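U4/U6 snRNA-associated-splicing factor PRP24 (Saccharomyces cerevisiae, PDB 4N0T) binds U6 snRNA, takes part in annealing it to U4 snRNA, and acts as a recycling factor of the spliceosome. Local coordinates at residues A[10-15]-A[80-85]; A[27-32]-A[62-67]; A[36-41]-A[51-56]; A[109-114]-A[132-137]. All blocks are in the same frame, centred on the assembly; numbering follows the deposited sequence.

Contact 1: A[10-15]-A[80-85]; sequences TVLVKN and SHLTEC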
loop_
_atom_site.group_PDB
_atom_site.type_symbol
_atom_site.label_atom_id
_atom_site.label_comp_id
_atom_site.label_asym_id
_atom_site.label_seq_id
_atom_site.Cartn_x
_atom_site.Cartn_y
_atom_site.Cartn_z
ATOM N N THR A 10 13.614 16.136 11.646
ATOM C CA THR A 10 13.294 15.246 12.763
ATOM C C THR A 10 14.498 15.049 13.686
ATOM O O THR A 10 15.637 14.831 13.231
ATOM C CB THR A 10 12.797 13.881 12.264
ATOM O OG1 THR A 10 11.665 14.088 11.411
ATOM C CG2 THR A 10 12.375 12.995 13.430
ATOM N N VAL A 11 14.238 15.118 14.979
ATOM C CA VAL A 11 15.290 14.871 15.956
ATOM C C VAL A 11 14.938 13.688 16.837
ATOM O O VAL A 11 13.758 13.325 16.985
ATOM C CB VAL A 11 15.562 16.099 16.854
ATOM C CG1 VAL A 11 15.928 17.301 15.988
ATOM C CG2 VAL A 11 14.354 16.416 17.718
ATOM N N LEU A 12 15.977 13.115 17.434
ATOM C CA LEU A 12 15.859 12.009 18.367
ATOM C C LEU A 12 16.227 12.538 19.745
ATOM O O LEU A 12 17.239 13.224 19.884
ATOM C CB LEU A 12 16.867 10.926 17.985
ATOM C CG LEU A 12 16.979 9.726 18.935
ATOM C CD1 LEU A 12 15.684 8.961 18.922
ATOM C CD2 LEU A 12 18.143 8.817 18.559
ATOM N N VAL A 13 15.404 12.233 20.740
ATOM C CA VAL A 13 15.701 12.604 22.126
ATOM C C VAL A 13 15.917 11.315 22.895
ATOM O O VAL A 13 15.073 10.413 22.844
ATOM C CB VAL A 13 14.556 13.395 22.778
ATOM C CG1 VAL A 13 14.958 13.850 24.181
ATOM C CG2 VAL A 13 14.197 14.601 21.943
ATOM N N LYS A 14 17.048 11.220 23.594
ATOM C CA LYS A 14 17.332 10.047 24.419
ATOM C C LYS A 14 17.393 10.430 25.895
ATOM O O LYS A 14 17.787 11.545 26.235
ATOM C CB LYS A 14 18.653 9.399 23.988
ATOM C CG LYS A 14 19.041 8.197 24.828
ATOM C CD LYS A 14 20.273 7.503 24.293
ATOM C CE LYS A 14 20.540 6.232 25.099
ATOM N NZ LYS A 14 21.747 5.516 24.595
ATOM N N ASN A 15 16.954 9.497 26.739
ATOM C CA ASN A 15 17.071 9.596 28.206
ATOM C C ASN A 15 16.048 10.517 28.864
ATOM O O ASN A 15 16.315 11.097 29.921
ATOM C CB ASN A 15 18.491 9.967 28.661
ATOM C CG ASN A 15 18.775 9.492 30.081
ATOM O OD1 ASN A 15 18.330 8.408 30.468
ATOM N ND2 ASN A 15 19.491 10.300 30.866
ATOM N N SER A 80 19.590 14.884 19.078
ATOM C CA SER A 80 20.424 14.781 17.892
ATOM C C SER A 80 19.562 14.720 16.642
ATOM O O SER A 80 18.380 14.397 16.729
ATOM C CB SER A 80 21.290 13.528 17.961
ATOM O OG SER A 80 20.479 12.377 18.129
ATOM N N HIS A 81 20.151 15.045 15.498
ATOM C CA HIS A 81 19.468 14.820 14.223
ATOM C C HIS A 81 19.180 13.329 14.102
ATOM O O HIS A 81 20.048 12.492 14.392
ATOM C CB HIS A 81 20.343 15.260 13.042
ATOM C CG HIS A 81 20.486 16.746 12.899
ATOM N ND1 HIS A 81 19.434 17.569 12.557
ATOM C CD2 HIS A 81 21.571 17.552 13.019
ATOM C CE1 HIS A 81 19.860 18.819 12.480
ATOM N NE2 HIS A 81 21.151 18.836 12.765
ATOM N N LEU A 82 17.968 12.983 13.672
ATOM C CA LEU A 82 17.668 11.578 13.422
ATOM C C LEU A 82 18.270 11.254 12.077
ATOM O O LEU A 82 17.842 11.799 11.064
ATOM C CB LEU A 82 16.161 11.315 13.389
ATOM C CG LEU A 82 15.796 9.831 13.249
ATOM C CD1 LEU A 82 16.075 9.087 14.552
ATOM C CD2 LEU A 82 14.341 9.656 12.832
ATOM N N THR A 83 19.285 10.399 12.065
ATOM C CA THR A 83 19.943 10.044 10.817
ATOM C C THR A 83 20.412 8.599 10.846
ATOM O O THR A 83 20.797 8.075 11.899
ATOM C CB THR A 83 21.129 10.988 10.496
ATOM O OG1 THR A 83 21.767 10.550 9.298
ATOM C CG2 THR A 83 22.142 10.959 11.599
ATOM N N GLU A 84 20.335 7.951 9.684
ATOM C CA GLU A 84 20.712 6.547 9.552
ATOM C C GLU A 84 19.965 5.622 10.514
ATOM O O GLU A 84 20.445 4.543 10.857
ATOM C CB GLU A 84 22.232 6.387 9.677
ATOM C CG GLU A 84 22.996 7.177 8.626
ATOM C CD GLU A 84 24.480 6.917 8.683
ATOM O OE1 GLU A 84 25.183 7.662 9.397
ATOM O OE2 GLU A 84 24.937 5.958 8.024
ATOM N N CYS A 85 18.761 6.031 10.907
ATOM C CA CYS A 85 17.936 5.241 11.802
ATOM C C CYS A 85 16.601 4.834 11.198
ATOM O O CYS A 85 15.658 4.546 11.935
ATOM C CB CYS A 85 17.641 6.038 13.067
ATOM S SG CYS A 85 19.083 6.266 14.142
HETATM O O HOH W 1 16.818 17.262 12.147
HETATM O O HOH W 2 19.857 11.815 20.570
#
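L12 and S80 pair through both of their backbone amides, and this is the tight part of the contact: L12 N gives its hydrogen to S80 O at 2.8 Å, and S80 N returns one to L12 O at 3.0 Å. Two residues on, the chain of 80-85 is already leaving the sheet, yet L82 N still reaches T10 O, with an N-H...O angle of 170°. Between these bonds V11 and H81 form a non-hydrogen-bonded pair whose side chains diverge.

L82 fills in beside the paired backbones. Its CG stands anti to the backbone N (chi1 -175°), which carries the two methyls back to the first strand: CD1 meets L12 CB at 4.0 Å, and CD2 lies 3.9 Å from T10 CG2. T10 and L82 run side by side in the same direction, with the hydroxyl of T10 turned off to the backbone of R6. V11 goes to the other side of the sheet, among A61 and I65 of helix 58-65. Past L82, residues 83-85 run on toward strand 86-90.

The outer side is looser and wet. S80 OG touches L12 lightly, at 3.9 Å from L12 CB. It lies 2.6 Å from a water, and that water donates to L12 O. H81 swings its ring clear of the strand; at the ring edge, in plane, a second water sits 2.7 Å from H81 ND1 and within bonding distance of T10 O. Antiparallel pairing of the first strand with the last long one, 75-81, is the central sheet geometry of an RNA recognition motif.

Contact 2: A[27-32]-A[62-67]; sequences KYFKHC and LAAITK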
loop_
_atom_site.group_PDB
_atom_site.type_symbol
_atom_site.label_atom_id
_atom_site.label_comp_id
_atom_site.label_asym_id
_atom_site.label_seq_id
_atom_site.Cartn_x
_atom_site.Cartn_y
_atom_site.Cartn_z
ATOM N N LYS A 27 5.345 20.298 25.375
ATOM C CA LYS A 27 5.551 21.476 26.207
ATOM C C LYS A 27 7.024 21.824 26.364
ATOM O O LYS A 27 7.387 23.002 26.378
ATOM C CB LYS A 27 4.900 21.294 27.581
ATOM C CG LYS A 27 3.396 21.558 27.588
ATOM C CD LYS A 27 2.788 21.394 28.984
ATOM C CE LYS A 27 1.333 21.859 29.018
ATOM N NZ LYS A 27 0.466 21.046 28.116
ATOM N N TYR A 28 7.872 20.806 26.478
ATOM C CA TYR A 28 9.302 21.050 26.633
ATOM C C TYR A 28 9.912 21.653 25.364
ATOM O O TYR A 28 10.790 22.514 25.444
ATOM C CB TYR A 28 10.061 19.775 27.029
ATOM C CG TYR A 28 11.515 20.044 27.362
ATOM C CD1 TYR A 28 11.889 20.446 28.635
ATOM C CD2 TYR A 28 12.510 19.918 26.397
ATOM C CE1 TYR A 28 13.213 20.704 28.948
ATOM C CE2 TYR A 28 13.841 20.179 26.703
ATOM C CZ TYR A 28 14.180 20.571 27.982
ATOM O OH TYR A 28 15.491 20.831 28.292
ATOM N N PHE A 29 9.442 21.213 24.200
ATOM C CA PHE A 29 10.081 21.590 22.936
ATOM C C PHE A 29 9.292 22.582 22.076
ATOM O O PHE A 29 9.798 23.044 21.051
ATOM C CB PHE A 29 10.378 20.341 22.090
ATOM C CG PHE A 29 11.531 19.514 22.591
ATOM C CD1 PHE A 29 12.838 19.850 22.264
ATOM C CD2 PHE A 29 11.309 18.388 23.372
ATOM C CE1 PHE A 29 13.896 19.084 22.722
ATOM C CE2 PHE A 29 12.366 17.618 23.820
ATOM C CZ PHE A 29 13.653 17.965 23.497
ATOM N N LYS A 30 8.059 22.903 22.452
ATOM C CA LYS A 30 7.237 23.700 21.540
ATOM C C LYS A 30 7.723 25.141 21.349
ATOM O O LYS A 30 7.374 25.777 20.355
ATOM C CB LYS A 30 5.735 23.616 21.861
ATOM C CG LYS A 30 5.258 24.300 23.136
ATOM C CD LYS A 30 3.774 23.961 23.346
ATOM C CE LYS A 30 3.037 24.993 24.189
ATOM N NZ LYS A 30 3.383 24.898 25.629
ATOM N N HIS A 31 8.548 25.636 22.272
ATOM C CA HIS A 31 9.204 26.934 22.084
ATOM C C HIS A 31 10.302 26.879 21.012
ATOM O O HIS A 31 10.712 27.918 20.483
ATOM C CB HIS A 31 9.794 27.466 23.399
ATOM C CG HIS A 31 8.773 27.971 24.377
ATOM N ND1 HIS A 31 7.430 27.658 24.286
ATOM C CD2 HIS A 31 8.902 28.761 25.464
ATOM C CE1 HIS A 31 6.781 28.237 25.279
ATOM N NE2 HIS A 31 7.648 28.913 26.011
ATOM N N CYS A 32 10.785 25.678 20.692
ATOM C CA CYS A 32 11.829 25.533 19.675
ATOM C C CYS A 32 11.301 25.846 18.288
ATOM O O CYS A 32 12.061 26.218 17.391
ATOM C CB CYS A 32 12.397 24.113 19.666
ATOM S SG CYS A 32 13.311 23.688 21.129
ATOM N N LEU A 62 17.046 22.470 14.710
ATOM C CA LEU A 62 18.267 23.088 15.232
ATOM C C LEU A 62 18.078 23.569 16.658
ATOM O O LEU A 62 18.926 23.336 17.522
ATOM C CB LEU A 62 18.688 24.264 14.347
ATOM C CG LEU A 62 19.228 23.878 12.973
ATOM C CD1 LEU A 62 19.609 25.123 12.176
ATOM C CD2 LEU A 62 20.416 22.937 13.112
ATOM N N ALA A 63 16.965 24.248 16.908
ATOM C CA ALA A 63 16.688 24.766 18.236
ATOM C C ALA A 63 16.549 23.634 19.262
ATOM O O ALA A 63 17.016 23.759 20.397
ATOM C CB ALA A 63 15.438 25.618 18.213
ATOM N N ALA A 64 15.907 22.538 18.864
ATOM C CA ALA A 64 15.753 21.392 19.766
ATOM C C ALA A 64 17.107 20.815 20.171
ATOM O O ALA A 64 17.315 20.440 21.324
ATOM C CB ALA A 64 14.894 20.315 19.119
ATOM N N ILE A 65 18.025 20.764 19.214
ATOM C CA ILE A 65 19.355 20.200 19.425
ATOM C C ILE A 65 20.162 21.065 20.406
ATOM O O ILE A 65 21.068 20.559 21.085
ATOM C CB ILE A 65 20.075 19.988 18.076
ATOM C CG1 ILE A 65 19.390 18.844 17.318
ATOM C CG2 ILE A 65 21.543 19.635 18.258
ATOM C CD1 ILE A 65 19.817 18.727 15.874
ATOM N N THR A 66 19.815 22.348 20.519
ATOM C CA THR A 66 20.454 23.186 21.551
ATOM C C THR A 66 20.082 22.735 22.963
ATOM O O THR A 66 20.731 23.131 23.945
ATOM C CB THR A 66 20.155 24.707 21.405
ATOM O OG1 THR A 66 18.799 24.984 21.771
ATOM C CG2 THR A 66 20.446 25.200 19.994
ATOM N N LYS A 67 19.040 21.913 23.078
ATOM C CA LYS A 67 18.661 21.357 24.377
ATOM C C LYS A 67 19.471 20.126 24.753
ATOM O O LYS A 67 19.235 19.542 25.807
ATOM C CB LYS A 67 17.177 20.979 24.423
ATOM C CG LYS A 67 16.216 22.076 24.007
ATOM C CD LYS A 67 16.196 23.192 25.026
ATOM C CE LYS A 67 15.025 24.126 24.788
ATOM N NZ LYS A 67 14.982 25.171 25.851
#
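The ring of F29 has Y28 CD2 over one face, displaced toward the rim, while A64 O lies at its edge, in plane. The Y28 ring in turn has F29 CD2 at its edge. K67 comes to both rings at a slant: its CG is 4.1 Å from Y28 CE2 and 4.0 Å from F29 CE1. The lysine chain bends at chi2 (-69°), and from there runs across Y28 and on, until CE is 4.1 Å from C32 SG.

The small A63 and A64 let the chain at C32 come close to helix 58-65. A64 CB packs on F29 CD1 at 3.8 Å, and A63 CB meets C32 CB at 3.7 Å. C32 SG rests against the helix backbone, 3.6 Å from A64 CA. No hydrogen bond crosses here; T66 OG1 bonds back to A63 O within its own turn.

With a serine in place of K67, the methylenes beside Y28 and F29 would be lost, which would probably leave the tyrosine ring freer to turn and C32 SG less covered.

Below, F29 reaches V13, I53 and V79 of the sheet. Two helices, 22-29 and 58-65, meeting side by side over one face of an antiparallel sheet is the layering of the RNA recognition motif.

Contact 3: A[36-41]-A[51-56]; sequences IHVDVA and ARIEFA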
loop_
_atom_site.group_PDB
_atom_site.type_symbol
_atom_site.label_atom_id
_atom_site.label_comp_id
_atom_site.label_asym_id
_atom_site.label_seq_id
_atom_site.Cartn_x
_atom_site.Cartn_y
_atom_site.Cartn_z
ATOM N N ILE A 36 5.252 19.044 14.030
ATOM C CA ILE A 36 4.315 18.253 13.233
ATOM C C ILE A 36 3.865 16.987 13.965
ATOM O O ILE A 36 2.677 16.652 13.968
ATOM C CB ILE A 36 4.930 17.864 11.867
ATOM C CG1 ILE A 36 5.197 19.115 11.023
ATOM C CG2 ILE A 36 4.019 16.907 11.102
ATOM C CD1 ILE A 36 5.743 18.811 9.643
ATOM N N HIS A 37 4.811 16.278 14.582
ATOM C CA HIS A 37 4.478 15.016 15.231
ATOM C C HIS A 37 5.475 14.662 16.333
ATOM O O HIS A 37 6.660 14.994 16.234
ATOM C CB HIS A 37 4.405 13.884 14.197
ATOM C CG HIS A 37 3.653 12.683 14.680
ATOM N ND1 HIS A 37 4.280 11.549 15.157
ATOM C CD2 HIS A 37 2.325 12.450 14.787
ATOM C CE1 HIS A 37 3.369 10.667 15.523
ATOM N NE2 HIS A 37 2.174 11.186 15.312
ATOM N N VAL A 38 4.985 13.989 17.370
ATOM C CA VAL A 38 5.828 13.502 18.455
ATOM C C VAL A 38 5.519 12.034 18.730
ATOM O O VAL A 38 4.358 11.680 18.920
ATOM C CB VAL A 38 5.568 14.283 19.751
ATOM C CG1 VAL A 38 6.340 13.659 20.909
ATOM C CG2 VAL A 38 5.965 15.746 19.580
ATOM N N ASP A 39 6.543 11.184 18.729
ATOM C CA ASP A 39 6.389 9.810 19.222
ATOM C C ASP A 39 7.275 9.591 20.441
ATOM O O ASP A 39 8.413 10.046 20.462
ATOM C CB ASP A 39 6.768 8.802 18.143
ATOM C CG ASP A 39 5.857 8.869 16.941
ATOM O OD1 ASP A 39 4.684 8.463 17.073
ATOM O OD2 ASP A 39 6.314 9.321 15.870
ATOM N N VAL A 40 6.749 8.910 21.459
ATOM C CA VAL A 40 7.542 8.536 22.629
ATOM C C VAL A 40 7.521 7.010 22.751
ATOM O O VAL A 40 6.488 6.381 22.505
ATOM C CB VAL A 40 6.996 9.186 23.915
ATOM C CG1 VAL A 40 7.862 8.832 25.115
ATOM C CG2 VAL A 40 6.929 10.696 23.761
ATOM N N ALA A 41 8.661 6.415 23.092
ATOM C CA ALA A 41 8.757 4.961 23.263
ATOM C C ALA A 41 9.616 4.646 24.476
ATOM O O ALA A 41 10.586 5.357 24.760
ATOM C CB ALA A 41 9.356 4.312 22.033
ATOM N N ALA A 51 12.260 9.844 22.394
ATOM C CA ALA A 51 11.243 10.564 21.630
ATOM C C ALA A 51 11.734 10.867 20.225
ATOM O O ALA A 51 12.918 11.131 20.006
ATOM C CB ALA A 51 10.834 11.858 22.329
ATOM N N ARG A 52 10.810 10.819 19.270
ATOM C CA ARG A 52 11.062 11.302 17.928
ATOM C C ARG A 52 10.218 12.555 17.774
ATOM O O ARG A 52 9.019 12.533 18.048
ATOM C CB ARG A 52 10.619 10.246 16.903
ATOM C CG ARG A 52 10.612 10.721 15.474
ATOM C CD ARG A 52 10.013 9.635 14.579
ATOM N NE ARG A 52 10.045 10.010 13.176
ATOM C CZ ARG A 52 9.101 10.732 12.584
ATOM N NH1 ARG A 52 8.057 11.142 13.284
ATOM N NH2 ARG A 52 9.197 11.032 11.297
ATOM N N ILE A 53 10.840 13.659 17.367
ATOM C CA ILE A 53 10.098 14.905 17.187
ATOM C C ILE A 53 10.328 15.413 15.776
ATOM O O ILE A 53 11.469 15.704 15.379
ATOM C CB ILE A 53 10.511 15.996 18.216
ATOM C CG1 ILE A 53 10.406 15.462 19.643
ATOM C CG2 ILE A 53 9.627 17.242 18.067
ATOM C CD1 ILE A 53 10.998 16.426 20.676
ATOM N N GLU A 54 9.249 15.491 15.000
ATOM C CA GLU A 54 9.334 16.012 13.648
ATOM C C GLU A 54 8.891 17.471 13.683
ATOM O O GLU A 54 7.731 17.767 13.996
ATOM C CB GLU A 54 8.452 15.207 12.696
ATOM C CG GLU A 54 8.533 15.707 11.265
ATOM C CD GLU A 54 7.665 14.912 10.316
ATOM O OE1 GLU A 54 7.093 13.886 10.746
ATOM O OE2 GLU A 54 7.558 15.316 9.137
ATOM N N PHE A 55 9.816 18.379 13.382
ATOM C CA PHE A 55 9.517 19.809 13.391
ATOM C C PHE A 55 9.006 20.250 12.031
ATOM O O PHE A 55 9.307 19.624 11.022
ATOM C CB PHE A 55 10.759 20.618 13.782
ATOM C CG PHE A 55 11.053 20.567 15.247
ATOM C CD1 PHE A 55 10.423 21.447 16.122
ATOM C CD2 PHE A 55 11.927 19.621 15.759
ATOM C CE1 PHE A 55 10.672 21.396 17.493
ATOM C CE2 PHE A 55 12.180 19.559 17.116
ATOM C CZ PHE A 55 11.552 20.449 17.990
ATOM N N ALA A 56 8.221 21.323 12.022
ATOM C CA ALA A 56 7.737 21.894 10.770
ATOM C C ALA A 56 8.893 22.341 9.879
ATOM O O ALA A 56 8.849 22.167 8.661
ATOM C CB ALA A 56 6.811 23.059 11.050
HETATM O O HOH W 3 7.370 11.781 15.576
#
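D39 and R52 sit opposite each other in the second and third strands of an RNA recognition motif, a beta hairpin whose strand segments run at 174°. The pair is hydrogen-bonded both ways: R52 N to D39 O at 2.8 Å, D39 N to R52 O at 2.9 Å. Their side chains rise alongside each other from the same face, and a long salt bridge of 3.6 Å joins D39 OD2 to R52 NH1, the carboxylate and guanidinium planes being 46° apart. The extended chain from CG to NE, CG anti to the backbone N (chi1 170°), brings R52 NH2 to 3.6 Å from E54 OE1. R52 NE bridges to D132 of the second RNA recognition motif, the strongest polar partner of the arginine. A water fills in beneath, donating to D39 OD2 and to R52 O and accepting from R52 NH1. H37 ND1 adds a weak bond to D39 OD2.

The next shell lies outside the hairpin. E54 OE2 has R4 as its partner, and S114 of strand 112-116 lies against both D39 and R52.

The other face is apolar. V38 CG2 touches I53 CG2 at 4.2 Å, and both valine and isoleucine continue into V25 of helix 22-29. I53 CG2 also sits over one face of the F55 ring, toward its rim.

At the far end a classic beta bulge sets I36 and H37 against E54: E54 O takes I36 N at 2.8 Å and, weakly, H37 N at 3.3 Å.

Contact 4: A[109-114]-A[132-137]; sequences NVVALS and DVTSKE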
loop_
_atom_site.group_PDB
_atom_site.type_symbol
_atom_site.label_atom_id
_atom_site.label_comp_id
_atom_site.label_asym_id
_atom_site.label_seq_id
_atom_site.Cartn_x
_atom_site.Cartn_y
_atom_site.Cartn_z
ATOM N N ASN A 109 14.745 -7.343 20.000
ATOM C CA ASN A 109 15.101 -6.352 21.013
ATOM C C ASN A 109 15.491 -5.003 20.431
ATOM O O ASN A 109 16.462 -4.376 20.862
ATOM C CB ASN A 109 16.175 -6.899 21.967
ATOM C CG ASN A 109 15.687 -8.103 22.760
ATOM O OD1 ASN A 109 14.592 -8.090 23.328
ATOM N ND2 ASN A 109 16.495 -9.154 22.788
ATOM N N VAL A 110 14.713 -4.561 19.442
ATOM C CA VAL A 110 14.898 -3.249 18.846
ATOM C C VAL A 110 13.685 -2.363 19.148
ATOM O O VAL A 110 12.550 -2.727 18.837
ATOM C CB VAL A 110 15.074 -3.373 17.320
ATOM C CG1 VAL A 110 15.045 -1.989 16.661
ATOM C CG2 VAL A 110 16.374 -4.099 17.001
ATOM N N VAL A 111 13.925 -1.209 19.772
ATOM C CA VAL A 111 12.856 -0.265 20.055
ATOM C C VAL A 111 12.451 0.429 18.754
ATOM O O VAL A 111 13.314 0.859 17.997
ATOM C CB VAL A 111 13.335 0.802 21.047
ATOM C CG1 VAL A 111 12.265 1.885 21.244
ATOM C CG2 VAL A 111 13.716 0.147 22.379
ATOM N N ALA A 112 11.148 0.503 18.490
ATOM C CA ALA A 112 10.648 1.220 17.313
ATOM C C ALA A 112 9.965 2.508 17.735
ATOM O O ALA A 112 9.067 2.500 18.593
ATOM C CB ALA A 112 9.685 0.357 16.523
ATOM N N LEU A 113 10.377 3.618 17.130
ATOM C CA LEU A 113 9.767 4.907 17.433
ATOM C C LEU A 113 8.539 5.223 16.575
ATOM O O LEU A 113 7.592 5.859 17.051
ATOM C CB LEU A 113 10.802 6.021 17.277
ATOM C CG LEU A 113 11.805 6.162 18.416
ATOM C CD1 LEU A 113 13.020 6.923 17.943
ATOM C CD2 LEU A 113 11.140 6.889 19.562
ATOM N N SER A 114 8.553 4.796 15.314
ATOM C CA SER A 114 7.489 5.185 14.400
ATOM C C SER A 114 7.416 4.162 13.280
ATOM O O SER A 114 8.448 3.734 12.771
ATOM C CB SER A 114 7.779 6.577 13.814
ATOM O OG SER A 114 6.829 6.931 12.808
ATOM N N ASP A 132 11.283 3.980 11.977
ATOM C CA ASP A 132 12.391 4.671 12.619
ATOM C C ASP A 132 12.770 3.939 13.903
ATOM O O ASP A 132 11.902 3.620 14.717
ATOM C CB ASP A 132 12.011 6.111 12.971
ATOM C CG ASP A 132 11.845 6.994 11.747
ATOM O OD1 ASP A 132 12.394 6.648 10.681
ATOM O OD2 ASP A 132 11.170 8.037 11.873
ATOM N N VAL A 133 14.059 3.652 14.039
ATOM C CA VAL A 133 14.585 3.068 15.274
ATOM C C VAL A 133 15.486 4.082 15.969
ATOM O O VAL A 133 15.534 5.244 15.558
ATOM C CB VAL A 133 15.294 1.726 15.006
ATOM C CG1 VAL A 133 14.294 0.747 14.456
ATOM C CG2 VAL A 133 16.470 1.895 14.034
ATOM N N THR A 134 16.175 3.676 17.039
ATOM C CA THR A 134 16.883 4.656 17.857
ATOM C C THR A 134 18.383 4.783 17.594
ATOM O O THR A 134 19.031 5.685 18.138
ATOM C CB THR A 134 16.682 4.382 19.354
ATOM O OG1 THR A 134 17.253 3.110 19.682
ATOM C CG2 THR A 134 15.209 4.376 19.700
ATOM N N SER A 135 18.952 3.879 16.802
ATOM C CA SER A 135 20.377 3.974 16.463
ATOM C C SER A 135 20.710 3.359 15.108
ATOM O O SER A 135 19.972 2.509 14.613
ATOM C CB SER A 135 21.235 3.305 17.542
ATOM O OG SER A 135 21.168 1.889 17.427
ATOM N N LYS A 136 21.824 3.786 14.515
ATOM C CA LYS A 136 22.285 3.191 13.258
ATOM C C LYS A 136 22.571 1.706 13.464
ATOM O O LYS A 136 22.302 0.875 12.589
ATOM C CB LYS A 136 23.535 3.906 12.734
ATOM C CG LYS A 136 24.229 3.161 11.592
ATOM C CD LYS A 136 25.492 3.884 11.119
ATOM C CE LYS A 136 25.956 3.339 9.766
ATOM N NZ LYS A 136 26.835 4.311 9.048
ATOM N N GLU A 137 23.095 1.378 14.643
ATOM C CA GLU A 137 23.368 -0.003 15.012
ATOM C C GLU A 137 22.109 -0.873 14.987
ATOM O O GLU A 137 22.111 -1.965 14.403
ATOM C CB GLU A 137 24.055 -0.056 16.384
ATOM C CG GLU A 137 25.510 0.424 16.364
ATOM C CD GLU A 137 25.665 1.926 16.096
ATOM O OE1 GLU A 137 24.804 2.722 16.549
ATOM O OE2 GLU A 137 26.655 2.310 15.423
HETATM O O HOH W 4 16.149 1.154 18.250
#
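L113 and S114 meet D132 in a buried hairpin contact, where the second and third strands of the second RNA recognition motif pair beside the first domain. Two backbone bonds hold it: L113 N to D132 O at 2.9 Å, and D132 N to S114 O at 3.0 Å. With two residues facing one, this is a classic beta bulge.

Past it the strands part and side chains take over. V110 and V133 cross at a slant, CG1 of V110 3.6 Å from CG1 of V133, both in the cover of L105. One residue on, L113 meets T134 nearly at a right angle: chi1 of 63° puts OG1 of T134 between the backbone N and the carbonyl carbon and leaves CG2 anti to the carbonyl carbon, 3.8 Å from L113 CD1. A water links the two chains here, donating to V111 O and accepting from T134 N. V133 O, buried under L113 CD1, has no partner in the model.

D132 is well supplied: OD1 binds T86 OG1 and OD2 pairs with R116. R116 NH1 also hydrogen-bonds to S114 OG. T134 and S135 link strand 128-133 to helix 136-146, S135 at the N-cap with OG on D138 N, the strand-to-helix step of the RNA recognition motif fold.

In the fold
Contacts 1, 2 and 3 all belong to the first RNA recognition motif, contact 4 to the second. Contacts 1 and 3 hold the same sheet, since strands 10-16 and 49-55 are neighbours in it; contact 2 is the helix layer on its apolar face, joined to both through F29. Contacts 1 and 4 are buried, contacts 2 and 3 only partly. Chemistry follows place: contact 2 is side-chain packing without hydrogen bonds across it, contacts 1 and 4 mix strand bonds with packing and water, and contact 3 adds a salt-bridge network to these. Salt bridges between the domains include R52 with D132 and E84 with K136. Contacts 2 and 4 do not touch.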